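Side-chain contacts in putative immunoglobulin-blocking virulence protein (Mycoplasma mycoides subsp. capri, PDB 7ADK), which probably acts as a virulence factor that binds host immunoglobulins and blocks their function: residues G204-S209 / S294-I299; K251-N256 / I285-N290; V258-F261 / A266-E269; P315-I320 / D327-G332. All coordinates share one frame; numbering follows the deposited sequence.

Contact 1: G204-S209 / S294-I299; sequences GLFNNS and SKFTKI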
loop_
_atom_site.group_PDB
_atom_site.type_symbol
_atom_site.label_atom_id
_atom_site.label_comp_id
_atom_site.label_asym_id
_atom_site.label_seq_id
_atom_site.Cartn_x
_atom_site.Cartn_y
_atom_site.Cartn_z
ATOM N N GLY A 204 36.642 -13.107 -20.352
ATOM C CA GLY A 204 37.147 -14.487 -20.378
ATOM C C GLY A 204 37.907 -14.869 -19.111
ATOM O O GLY A 204 38.229 -14.016 -18.290
ATOM N N LEU A 205 38.223 -16.149 -18.914
ATOM C CA LEU A 205 38.818 -16.617 -17.653
ATOM C C LEU A 205 40.168 -15.974 -17.300
ATOM O O LEU A 205 40.412 -15.724 -16.125
ATOM C CB LEU A 205 38.948 -18.147 -17.654
ATOM C CG LEU A 205 37.638 -18.842 -17.278
ATOM C CD1 LEU A 205 37.633 -20.293 -17.744
ATOM C CD2 LEU A 205 37.445 -18.811 -15.768
ATOM N N PHE A 206 41.021 -15.667 -18.275
ATOM C CA PHE A 206 42.315 -15.010 -18.049
ATOM C C PHE A 206 42.418 -13.689 -18.802
ATOM O O PHE A 206 43.513 -13.225 -19.119
ATOM C CB PHE A 206 43.480 -15.963 -18.341
ATOM C CG PHE A 206 43.386 -17.289 -17.626
ATOM C CD1 PHE A 206 43.148 -17.338 -16.245
ATOM C CD2 PHE A 206 43.458 -18.482 -18.348
ATOM C CE1 PHE A 206 42.956 -18.561 -15.595
ATOM C CE2 PHE A 206 43.261 -19.705 -17.703
ATOM C CZ PHE A 206 43.002 -19.748 -16.329
ATOM N N ASN A 207 41.270 -13.074 -19.078
ATOM C CA ASN A 207 41.150 -11.713 -19.571
ATOM C C ASN A 207 39.809 -11.113 -19.115
ATOM O O ASN A 207 38.814 -11.182 -19.833
ATOM C CB ASN A 207 41.322 -11.695 -21.085
ATOM C CG ASN A 207 41.230 -10.324 -21.682
ATOM O OD1 ASN A 207 41.402 -9.345 -21.085
ATOM N ND2 ASN A 207 40.968 -10.193 -22.856
ATOM N N ASN A 208 39.775 -10.569 -17.902
ATOM C CA ASN A 208 38.595 -9.950 -17.307
ATOM C C ASN A 208 38.983 -8.873 -16.298
ATOM O O ASN A 208 40.110 -8.820 -15.834
ATOM C CB ASN A 208 37.658 -11.005 -16.691
ATOM C CG ASN A 208 38.220 -11.716 -15.483
ATOM O OD1 ASN A 208 38.386 -11.136 -14.424
ATOM N ND2 ASN A 208 38.508 -12.984 -15.601
ATOM N N SER A 209 38.047 -8.011 -15.938
ATOM C CA SER A 209 38.297 -6.822 -15.128
ATOM C C SER A 209 38.972 -7.092 -13.774
ATOM O O SER A 209 39.913 -6.381 -13.424
ATOM C CB SER A 209 36.988 -6.060 -14.973
ATOM O OG SER A 209 37.161 -4.849 -14.302
ATOM N N SER A 294 48.120 -21.980 -20.280
ATOM C CA SER A 294 48.531 -23.102 -21.126
ATOM C C SER A 294 48.091 -24.483 -20.628
ATOM O O SER A 294 48.081 -25.423 -21.418
ATOM C CB SER A 294 50.043 -23.055 -21.298
ATOM O OG SER A 294 50.670 -22.924 -20.057
ATOM N N LYS A 295 47.669 -24.633 -19.365
ATOM C CA LYS A 295 47.184 -25.911 -18.801
ATOM C C LYS A 295 45.719 -26.238 -19.108
ATOM O O LYS A 295 45.271 -27.347 -18.826
ATOM C CB LYS A 295 47.426 -25.913 -17.282
ATOM C CG LYS A 295 48.919 -25.988 -16.944
ATOM C CD LYS A 295 49.545 -27.374 -17.176
ATOM C CE LYS A 295 51.074 -27.317 -17.226
ATOM N NZ LYS A 295 51.662 -26.633 -16.056
ATOM N N PHE A 296 44.949 -25.303 -19.656
ATOM C CA PHE A 296 43.485 -25.390 -19.689
ATOM C C PHE A 296 42.875 -25.831 -21.026
ATOM O O PHE A 296 41.667 -25.749 -21.213
ATOM C CB PHE A 296 42.894 -24.099 -19.124
ATOM C CG PHE A 296 43.201 -23.893 -17.662
ATOM C CD1 PHE A 296 42.481 -24.615 -16.700
ATOM C CD2 PHE A 296 44.221 -23.017 -17.260
ATOM C CE1 PHE A 296 42.787 -24.461 -15.341
ATOM C CE2 PHE A 296 44.512 -22.846 -15.899
ATOM C CZ PHE A 296 43.793 -23.571 -14.936
ATOM N N THR A 297 43.666 -26.386 -21.939
ATOM C CA THR A 297 43.210 -27.018 -23.197
ATOM C C THR A 297 42.489 -28.373 -22.986
ATOM O O THR A 297 42.892 -29.402 -23.534
ATOM C CB THR A 297 44.400 -27.162 -24.165
ATOM O OG1 THR A 297 45.426 -27.897 -23.543
ATOM C CG2 THR A 297 44.986 -25.826 -24.608
ATOM N N LYS A 298 41.454 -28.415 -22.132
ATOM C CA LYS A 298 40.494 -29.535 -21.983
ATOM C C LYS A 298 39.086 -28.998 -21.716
ATOM O O LYS A 298 38.918 -28.127 -20.866
ATOM C CB LYS A 298 40.908 -30.519 -20.867
ATOM C CG LYS A 298 42.137 -31.354 -21.246
ATOM C CD LYS A 298 42.468 -32.430 -20.205
ATOM C CE LYS A 298 43.651 -33.317 -20.630
ATOM N NZ LYS A 298 44.910 -32.557 -20.830
ATOM N N ILE A 299 38.076 -29.559 -22.379
ATOM C CA ILE A 299 36.647 -29.223 -22.209
ATOM C C ILE A 299 35.934 -30.289 -21.361
ATOM O O ILE A 299 36.151 -31.486 -21.545
ATOM C CB ILE A 299 35.952 -29.037 -23.578
ATOM C CG1 ILE A 299 36.518 -27.862 -24.399
ATOM C CG2 ILE A 299 34.431 -28.863 -23.439
ATOM C CD1 ILE A 299 36.476 -26.489 -23.721
#

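Contact 2: K251-N256 / I285-N290; sequences KMLDSN and IWLIAN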
loop_
_atom_site.group_PDB
_atom_site.type_symbol
_atom_site.label_atom_id
_atom_site.label_comp_id
_atom_site.label_asym_id
_atom_site.label_seq_id
_atom_site.Cartn_x
_atom_site.Cartn_y
_atom_site.Cartn_z
ATOM N N LYS A 251 36.165 -23.781 -7.668
ATOM C CA LYS A 251 36.087 -25.253 -7.774
ATOM C C LYS A 251 37.435 -25.933 -8.062
ATOM O O LYS A 251 37.645 -27.054 -7.626
ATOM C CB LYS A 251 35.056 -25.632 -8.851
ATOM C CG LYS A 251 33.627 -25.202 -8.487
ATOM C CD LYS A 251 32.610 -25.682 -9.526
ATOM C CE LYS A 251 31.224 -25.138 -9.188
ATOM N NZ LYS A 251 30.172 -25.626 -10.113
ATOM N N MET A 252 38.346 -25.251 -8.754
ATOM C CA MET A 252 39.765 -25.609 -8.883
ATOM C C MET A 252 40.608 -25.063 -7.717
ATOM O O MET A 252 41.486 -25.746 -7.207
ATOM C CB MET A 252 40.255 -25.118 -10.257
ATOM C CG MET A 252 41.773 -25.103 -10.469
ATOM S SD MET A 252 42.663 -26.631 -10.118
ATOM C CE MET A 252 41.878 -27.754 -11.273
ATOM N N LEU A 253 40.329 -23.832 -7.289
ATOM C CA LEU A 253 41.121 -23.033 -6.349
ATOM C C LEU A 253 41.175 -23.640 -4.943
ATOM O O LEU A 253 42.202 -23.555 -4.282
ATOM C CB LEU A 253 40.497 -21.626 -6.315
ATOM C CG LEU A 253 41.463 -20.449 -6.320
ATOM C CD1 LEU A 253 42.283 -20.439 -7.600
ATOM C CD2 LEU A 253 40.665 -19.145 -6.250
ATOM N N ASP A 254 40.090 -24.266 -4.490
ATOM C CA ASP A 254 40.098 -25.109 -3.291
ATOM C C ASP A 254 40.913 -26.377 -3.576
ATOM O O ASP A 254 40.502 -27.192 -4.398
ATOM C CB ASP A 254 38.667 -25.446 -2.862
ATOM C CG ASP A 254 37.871 -24.235 -2.385
ATOM O OD1 ASP A 254 38.461 -23.279 -1.840
ATOM O OD2 ASP A 254 36.626 -24.269 -2.486
ATOM N N SER A 255 42.066 -26.531 -2.912
ATOM C CA SER A 255 43.191 -27.361 -3.363
ATOM C C SER A 255 42.841 -28.755 -3.883
ATOM O O SER A 255 43.330 -29.157 -4.940
ATOM C CB SER A 255 44.189 -27.480 -2.213
ATOM O OG SER A 255 45.230 -28.363 -2.509
ATOM N N ASN A 256 42.019 -29.499 -3.132
ATOM C CA ASN A 256 41.486 -30.838 -3.432
ATOM C C ASN A 256 42.511 -31.895 -3.921
ATOM O O ASN A 256 42.136 -32.892 -4.540
ATOM C CB ASN A 256 40.195 -30.720 -4.272
ATOM C CG ASN A 256 40.402 -30.554 -5.768
ATOM O OD1 ASN A 256 40.267 -31.492 -6.539
ATOM N ND2 ASN A 256 40.652 -29.359 -6.236
ATOM N N ILE A 285 43.522 -15.460 -3.870
ATOM C CA ILE A 285 43.986 -14.402 -4.797
ATOM C C ILE A 285 45.359 -14.728 -5.417
ATOM O O ILE A 285 45.589 -14.523 -6.610
ATOM C CB ILE A 285 44.028 -13.024 -4.072
ATOM C CG1 ILE A 285 42.595 -12.477 -3.896
ATOM C CG2 ILE A 285 44.878 -11.968 -4.800
ATOM C CD1 ILE A 285 42.463 -11.216 -3.040
ATOM N N TRP A 286 46.301 -15.245 -4.629
ATOM C CA TRP A 286 47.629 -15.619 -5.101
ATOM C C TRP A 286 47.599 -16.886 -5.966
ATOM O O TRP A 286 48.546 -17.126 -6.713
ATOM C CB TRP A 286 48.596 -15.700 -3.905
ATOM C CG TRP A 286 50.048 -15.894 -4.204
ATOM C CD1 TRP A 286 50.941 -14.928 -4.503
ATOM C CD2 TRP A 286 50.806 -17.136 -4.218
ATOM N NE1 TRP A 286 52.154 -15.500 -4.813
ATOM C CE2 TRP A 286 52.114 -16.864 -4.699
ATOM C CE3 TRP A 286 50.531 -18.464 -3.840
ATOM C CZ2 TRP A 286 53.058 -17.872 -4.911
ATOM C CZ3 TRP A 286 51.504 -19.469 -3.968
ATOM C CH2 TRP A 286 52.748 -19.188 -4.545
ATOM N N LEU A 287 46.538 -17.699 -5.956
ATOM C CA LEU A 287 46.371 -18.781 -6.938
ATOM C C LEU A 287 45.970 -18.213 -8.302
ATOM O O LEU A 287 46.723 -18.360 -9.249
ATOM C CB LEU A 287 45.398 -19.878 -6.460
ATOM C CG LEU A 287 45.902 -20.962 -5.501
ATOM C CD1 LEU A 287 47.172 -21.618 -5.998
ATOM C CD2 LEU A 287 46.147 -20.472 -4.098
ATOM N N ILE A 288 44.850 -17.507 -8.408
ATOM C CA ILE A 288 44.370 -16.927 -9.672
ATOM C C ILE A 288 45.411 -16.013 -10.330
ATOM O O ILE A 288 45.633 -16.124 -11.532
ATOM C CB ILE A 288 43.011 -16.208 -9.486
ATOM C CG1 ILE A 288 43.055 -15.035 -8.491
ATOM C CG2 ILE A 288 41.961 -17.222 -9.051
ATOM C CD1 ILE A 288 41.720 -14.369 -8.179
ATOM N N ALA A 289 46.134 -15.185 -9.569
ATOM C CA ALA A 289 47.196 -14.331 -10.101
ATOM C C ALA A 289 48.486 -15.078 -10.525
ATOM O O ALA A 289 49.431 -14.437 -10.978
ATOM C CB ALA A 289 47.477 -13.233 -9.087
ATOM N N ASN A 290 48.552 -16.412 -10.389
ATOM C CA ASN A 290 49.683 -17.270 -10.756
ATOM C C ASN A 290 49.303 -18.585 -11.473
ATOM O O ASN A 290 50.160 -19.449 -11.624
ATOM C CB ASN A 290 50.484 -17.576 -9.494
ATOM C CG ASN A 290 51.209 -16.394 -8.897
ATOM O OD1 ASN A 290 52.293 -16.025 -9.292
ATOM N ND2 ASN A 290 50.682 -15.817 -7.872
#

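Contact 3: V258-F261 / A266-E269; sequences VINF and AQKE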
loop_
_atom_site.group_PDB
_atom_site.type_symbol
_atom_site.label_atom_id
_atom_site.label_comp_id
_atom_site.label_asym_id
_atom_site.label_seq_id
_atom_site.Cartn_x
_atom_site.Cartn_y
_atom_site.Cartn_z
ATOM N N VAL A 258 44.778 -31.220 -6.262
ATOM C CA VAL A 258 44.948 -30.950 -7.702
ATOM C C VAL A 258 45.637 -29.613 -8.005
ATOM O O VAL A 258 46.424 -29.558 -8.948
ATOM C CB VAL A 258 43.603 -31.047 -8.445
ATOM C CG1 VAL A 258 43.762 -30.827 -9.952
ATOM C CG2 VAL A 258 42.960 -32.428 -8.283
ATOM N N ILE A 259 45.391 -28.549 -7.225
ATOM C CA ILE A 259 45.730 -27.156 -7.616
ATOM C C ILE A 259 47.187 -26.938 -8.041
ATOM O O ILE A 259 47.457 -26.129 -8.927
ATOM C CB ILE A 259 45.329 -26.162 -6.506
ATOM C CG1 ILE A 259 45.504 -24.682 -6.890
ATOM C CG2 ILE A 259 46.123 -26.385 -5.212
ATOM C CD1 ILE A 259 44.662 -24.206 -8.039
ATOM N N ASN A 260 48.132 -27.682 -7.467
ATOM C CA ASN A 260 49.550 -27.467 -7.726
ATOM C C ASN A 260 49.954 -27.764 -9.180
ATOM O O ASN A 260 50.888 -27.155 -9.683
ATOM C CB ASN A 260 50.368 -28.288 -6.726
ATOM C CG ASN A 260 51.809 -27.825 -6.683
ATOM O OD1 ASN A 260 52.099 -26.647 -6.599
ATOM N ND2 ASN A 260 52.750 -28.718 -6.733
ATOM N N PHE A 261 49.239 -28.626 -9.903
ATOM C CA PHE A 261 49.547 -28.916 -11.309
ATOM C C PHE A 261 49.161 -27.804 -12.300
ATOM O O PHE A 261 49.512 -27.888 -13.475
ATOM C CB PHE A 261 48.947 -30.275 -11.681
ATOM C CG PHE A 261 49.637 -31.432 -10.995
ATOM C CD1 PHE A 261 50.953 -31.760 -11.359
ATOM C CD2 PHE A 261 48.996 -32.159 -9.979
ATOM C CE1 PHE A 261 51.618 -32.816 -10.719
ATOM C CE2 PHE A 261 49.656 -33.223 -9.347
ATOM C CZ PHE A 261 50.967 -33.551 -9.717
ATOM N N ALA A 266 55.267 -20.716 -9.927
ATOM C CA ALA A 266 54.941 -20.571 -8.515
ATOM C C ALA A 266 54.686 -21.912 -7.792
ATOM O O ALA A 266 54.519 -21.921 -6.578
ATOM C CB ALA A 266 53.763 -19.610 -8.397
ATOM N N GLN A 267 54.711 -23.038 -8.505
ATOM C CA GLN A 267 54.823 -24.390 -7.959
ATOM C C GLN A 267 56.012 -24.590 -7.007
ATOM O O GLN A 267 55.896 -25.369 -6.065
ATOM C CB GLN A 267 54.986 -25.382 -9.115
ATOM C CG GLN A 267 53.705 -25.574 -9.922
ATOM C CD GLN A 267 53.909 -26.573 -11.053
ATOM O OE1 GLN A 267 53.831 -27.777 -10.888
ATOM N NE2 GLN A 267 54.250 -26.128 -12.233
ATOM N N LYS A 268 57.151 -23.911 -7.209
ATOM C CA LYS A 268 58.263 -23.954 -6.250
ATOM C C LYS A 268 57.967 -23.135 -4.990
ATOM O O LYS A 268 58.349 -23.531 -3.897
ATOM C CB LYS A 268 59.574 -23.523 -6.927
ATOM C CG LYS A 268 60.104 -24.603 -7.882
ATOM C CD LYS A 268 61.554 -24.377 -8.324
ATOM C CE LYS A 268 61.761 -23.191 -9.266
ATOM N NZ LYS A 268 61.401 -23.515 -10.663
ATOM N N GLU A 269 57.306 -21.985 -5.114
ATOM C CA GLU A 269 56.984 -21.116 -3.968
ATOM C C GLU A 269 55.787 -21.616 -3.141
ATOM O O GLU A 269 55.783 -21.475 -1.921
ATOM C CB GLU A 269 56.723 -19.680 -4.449
ATOM C CG GLU A 269 57.987 -18.956 -4.931
ATOM C CD GLU A 269 57.774 -17.444 -5.069
ATOM O OE1 GLU A 269 56.792 -17.014 -5.707
ATOM O OE2 GLU A 269 58.596 -16.659 -4.561
#

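Contact 4: P315-I320 / D327-G332; sequences PRSAFI and DSNGWG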
loop_
_atom_site.group_PDB
_atom_site.type_symbol
_atom_site.label_atom_id
_atom_site.label_comp_id
_atom_site.label_asym_id
_atom_site.label_seq_id
_atom_site.Cartn_x
_atom_site.Cartn_y
_atom_site.Cartn_z
ATOM N N PRO A 315 32.108 -17.078 -23.143
ATOM C CA PRO A 315 33.256 -16.676 -22.347
ATOM C C PRO A 315 32.905 -15.997 -21.023
ATOM O O PRO A 315 33.720 -16.031 -20.115
ATOM C CB PRO A 315 34.086 -15.768 -23.243
ATOM C CG PRO A 315 33.714 -16.212 -24.647
ATOM C CD PRO A 315 32.255 -16.612 -24.509
ATOM N N ARG A 316 31.704 -15.432 -20.856
ATOM C CA ARG A 316 31.241 -14.833 -19.592
ATOM C C ARG A 316 30.732 -15.880 -18.596
ATOM O O ARG A 316 30.785 -15.666 -17.394
ATOM C CB ARG A 316 30.167 -13.782 -19.930
ATOM C CG ARG A 316 29.802 -12.833 -18.782
ATOM C CD ARG A 316 28.705 -11.823 -19.137
ATOM N NE ARG A 316 29.055 -10.965 -20.272
ATOM C CZ ARG A 316 29.314 -9.679 -20.287
ATOM N NH1 ARG A 316 29.191 -8.912 -19.265
ATOM N NH2 ARG A 316 29.729 -9.155 -21.374
ATOM N N SER A 317 30.262 -17.015 -19.095
ATOM C CA SER A 317 29.700 -18.120 -18.306
ATOM C C SER A 317 30.704 -19.239 -18.011
ATOM O O SER A 317 30.367 -20.191 -17.316
ATOM C CB SER A 317 28.511 -18.716 -19.055
ATOM O OG SER A 317 27.549 -17.723 -19.337
ATOM N N ALA A 318 31.907 -19.173 -18.584
ATOM C CA ALA A 318 32.936 -20.192 -18.444
ATOM C C ALA A 318 33.502 -20.252 -17.026
ATOM O O ALA A 318 33.888 -19.222 -16.478
ATOM C CB ALA A 318 34.044 -19.915 -19.456
ATOM N N PHE A 319 33.650 -21.453 -16.480
ATOM C CA PHE A 319 34.356 -21.731 -15.230
ATOM C C PHE A 319 35.287 -22.934 -15.399
ATOM O O PHE A 319 35.197 -23.679 -16.364
ATOM C CB PHE A 319 33.366 -21.903 -14.063
ATOM C CG PHE A 319 32.553 -23.184 -14.038
ATOM C CD1 PHE A 319 31.305 -23.222 -14.672
ATOM C CD2 PHE A 319 33.017 -24.319 -13.351
ATOM C CE1 PHE A 319 30.528 -24.390 -14.617
ATOM C CE2 PHE A 319 32.244 -25.490 -13.307
ATOM C CZ PHE A 319 30.996 -25.523 -13.937
ATOM N N ILE A 320 36.209 -23.119 -14.469
ATOM C CA ILE A 320 37.122 -24.267 -14.423
ATOM C C ILE A 320 36.606 -25.213 -13.338
ATOM O O ILE A 320 36.437 -24.778 -12.200
ATOM C CB ILE A 320 38.543 -23.756 -14.086
ATOM C CG1 ILE A 320 39.088 -22.786 -15.154
ATOM C CG2 ILE A 320 39.531 -24.908 -13.897
ATOM C CD1 ILE A 320 40.080 -21.787 -14.596
ATOM N N ASP A 327 34.386 -25.640 -18.291
ATOM C CA ASP A 327 32.953 -25.930 -18.201
ATOM C C ASP A 327 32.169 -24.606 -18.192
ATOM O O ASP A 327 32.775 -23.540 -18.109
ATOM C CB ASP A 327 32.725 -26.767 -16.934
ATOM C CG ASP A 327 31.408 -27.547 -16.927
ATOM O OD1 ASP A 327 31.211 -28.347 -15.983
ATOM O OD2 ASP A 327 30.607 -27.407 -17.880
ATOM N N SER A 328 30.844 -24.603 -18.303
ATOM C CA SER A 328 30.081 -23.347 -18.229
ATOM C C SER A 328 28.676 -23.503 -17.665
ATOM O O SER A 328 28.132 -24.599 -17.578
ATOM C CB SER A 328 30.074 -22.604 -19.574
ATOM O OG SER A 328 29.140 -23.111 -20.490
ATOM N N ASN A 329 28.098 -22.374 -17.258
ATOM C CA ASN A 329 26.679 -22.228 -16.938
ATOM C C ASN A 329 25.932 -21.429 -18.030
ATOM O O ASN A 329 24.983 -20.709 -17.739
ATOM C CB ASN A 329 26.536 -21.694 -15.498
ATOM C CG ASN A 329 27.186 -20.345 -15.229
ATOM O OD1 ASN A 329 27.261 -19.461 -16.064
ATOM N ND2 ASN A 329 27.669 -20.130 -14.027
ATOM N N GLY A 330 26.386 -21.505 -19.285
ATOM C CA GLY A 330 25.850 -20.714 -20.395
ATOM C C GLY A 330 26.530 -20.981 -21.736
ATOM O O GLY A 330 27.759 -21.037 -21.823
ATOM N N TRP A 331 25.721 -21.178 -22.781
ATOM C CA TRP A 331 26.129 -21.544 -24.147
ATOM C C TRP A 331 25.313 -20.768 -25.186
ATOM O O TRP A 331 24.108 -20.597 -25.033
ATOM C CB TRP A 331 25.999 -23.057 -24.407
ATOM C CG TRP A 331 26.556 -23.983 -23.376
ATOM C CD1 TRP A 331 27.779 -24.548 -23.409
ATOM C CD2 TRP A 331 25.942 -24.437 -22.132
ATOM N NE1 TRP A 331 27.969 -25.301 -22.275
ATOM C CE2 TRP A 331 26.873 -25.265 -21.452
ATOM C CE3 TRP A 331 24.704 -24.211 -21.491
ATOM C CZ2 TRP A 331 26.602 -25.834 -20.208
ATOM C CZ3 TRP A 331 24.426 -24.777 -20.236
ATOM C CH2 TRP A 331 25.369 -25.590 -19.595
ATOM N N GLY A 332 25.959 -20.301 -26.249
ATOM C CA GLY A 332 25.342 -19.471 -27.278
ATOM C C GLY A 332 25.495 -20.034 -28.687
ATOM O O GLY A 332 26.520 -20.644 -28.994
#

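Contact 1: G204-S209 / S294-I299
Gly204 O, at the base of the turn that holds Phe206 against Phe296, is gripped by two donors of its own segment. Asn208 ND2 meets Gly204 O at 2.9 Å in a nearly straight bond (169° at the hydrogen), the acceptor lying close to the plane of the Asn208 amide. Asn207 N adds a longer bond of 3.3 Å to Gly204 O. Together they secure a type I beta turn from Gly204 to Asn207, which makes a tight hairpin of the short antiparallel strands 203-204 and 207-208. Asn208 does double duty as N-cap of helix 209-218, through OD1 and Phe211 N. From the third position of the turn, Phe206 extends toward 294-299, part of the connection between helices 280-288 and 301-308. Phe206 CZ lies 3.5 Å from Phe296 CE2, and Phe206 CE2 is equally near Phe296 CD2. With CG opposite the carbonyl carbon (chi1 -65°), Phe296 presents this CD2-CE2 side of its ring to Phe206. With centroids 5.3 Å apart and planes inclined at 46°, the rings meet obliquely, and the two side chains cross at about a right angle. Leu291 and Ile320 touch both rings.

Contact 2: K251-N256 / I285-N290
Leu253, the last residue of helix 247-253, inserts its branched end between Leu287 and Ile288 near the C-terminal end of helix 280-288, an apolar helix-helix contact at the ends of two helices. The CA atoms of Leu253 and Leu287 are 6.8 Å apart, the nearest approach of the two backbones, and no hydrogen bond links the segments. Leu253 buries the most surface, and its CD1 does most of the touching. Leu253 CD1 sits 3.4 Å from Leu287 CB, against the root of that side chain rather than its methyls. The two leucine side chains run antiparallel alongside one another, and the outer part of Leu287 continues to Ile259 and Lys263. On the other flank, Ile288 offers its short branch: Ile288 CG2 is 3.5 Å from Leu253 CD1 and only slightly farther from Leu253 CD2, so it touches both methyls of the fork. The branch is set there by chi1 of 61°, which places CG2 opposite the carbonyl carbon. Tyr284, one helical turn before Ile288, also touches Leu253, and Phe214 of helix 209-218 packs on Ile288, so this apolar cluster draws in a third helix. Beyond the contact, both segments leave their helices with an asparagine amide turned back onto a backbone carbonyl. Asn256 ND2 binds Asp254 O at 2.8 Å, in the carbonyl plane. Asn290 ND2 donates to a lone pair of Trp286 O, also at 2.8 Å, while lying over one face of the Trp286 ring near its rim.

Contact 3: V258-F261 / A266-E269
The backbones of the two short segments come closest at Asn260 and Gln267, whose CA atoms are 6.1 Å apart. Residues 258-261 enter a 3-10 turn, in which Phe261 N bonds to Val258 O at 3.1 Å; 267-269 coil like a helix but without its hydrogen-bond pattern. Both belong to the linker between helices 247-253 and 270-273, at the surface of the protein. Gln267 runs its side chain past the carbonyl of Asn260, with Gln267 CG 3.2 Å from Asn260 O. The Asn260 side chain reaches across as well: its CG is swung away from its own backbone N (chi1 -164°), which brings Asn260 OD1 to 3.8 Å from both CA and CG of Gln267. The two amide planes are nearly perpendicular, 76° apart. Gln267 OE1 also comes to 3.2 Å from Asn260 O, but both are acceptors, so no hydrogen bond forms between them. The amide of Gln267 finds its polar partner within the linker, where NE2 donates to Ser264 O. That bond probably fixes the rotation of the amide. With no hydrogen bond across the segments, the contact rests on van der Waals packing of the Gln267 chain against Asn260 O and OD1.

Contact 4: P315-I320 / D327-G332
Asp327 faces Phe319 in an antiparallel hydrogen-bonded pair: Asp327 N reaches Phe319 O at 2.9 Å and Phe319 N returns the bond to Asp327 O at 2.8 Å. Their side chains lie side by side on one face of the sheet. Asp327 CB sits over the Phe319 ring, 3.9 Å from its centroid, a CH-pi contact, and the carboxylate is inclined by 31° to the ring. Chi1 of 73° places Phe319 CG between the backbone N and carbonyl carbon, which lays the ring against Asp327. Asp327 OD2 is approached from above the carboxylate plane by Ser328 N at 2.8 Å, and it also bonds to Ser303 OG. Ser328 and Ala318 form a non-hydrogen-bonded pair, and Ser328 CA makes a bent CA-H...O contact of 3.3 Å with Ser317 O. Ser328 OG donates to Gly330 O at 2.8 Å, closing a short loop at the break in the strand. Asn329 N binds Ser317 O at 3.1 Å, just beyond the paired strands. Gly330 N lies 3.5 Å from Ser317 CB. The Trp331 ring stacks on Tyr306. This is a beta hairpin of strands 318-320 and 326-332, whose second strand is the centre of a three-stranded antiparallel sheet with 312-313.

From the N terminus, the chain first meets contact 1 at 204-209, whose partner at 294-299 closes a long loop of 84 residues with several helices and no strand. Contact 2 (251-256 with 285-290) is nested inside that loop, and contact 3 (258-261 with 266-269) inside contact 2. Contact 4 follows in series, a local hairpin closing the six residues 321-326. Leu205 of contact 1 packs on Ala318 of contact 4, Lys251 of contact 2 on Phe319 of contact 4, and Met252 of contact 2 on Val258 of contact 3. Contacts 3 and 4 do not touch. Together they tie the 203-208 hairpin, helices 247-253 and 280-288, their linker and the three-stranded sheet into one region.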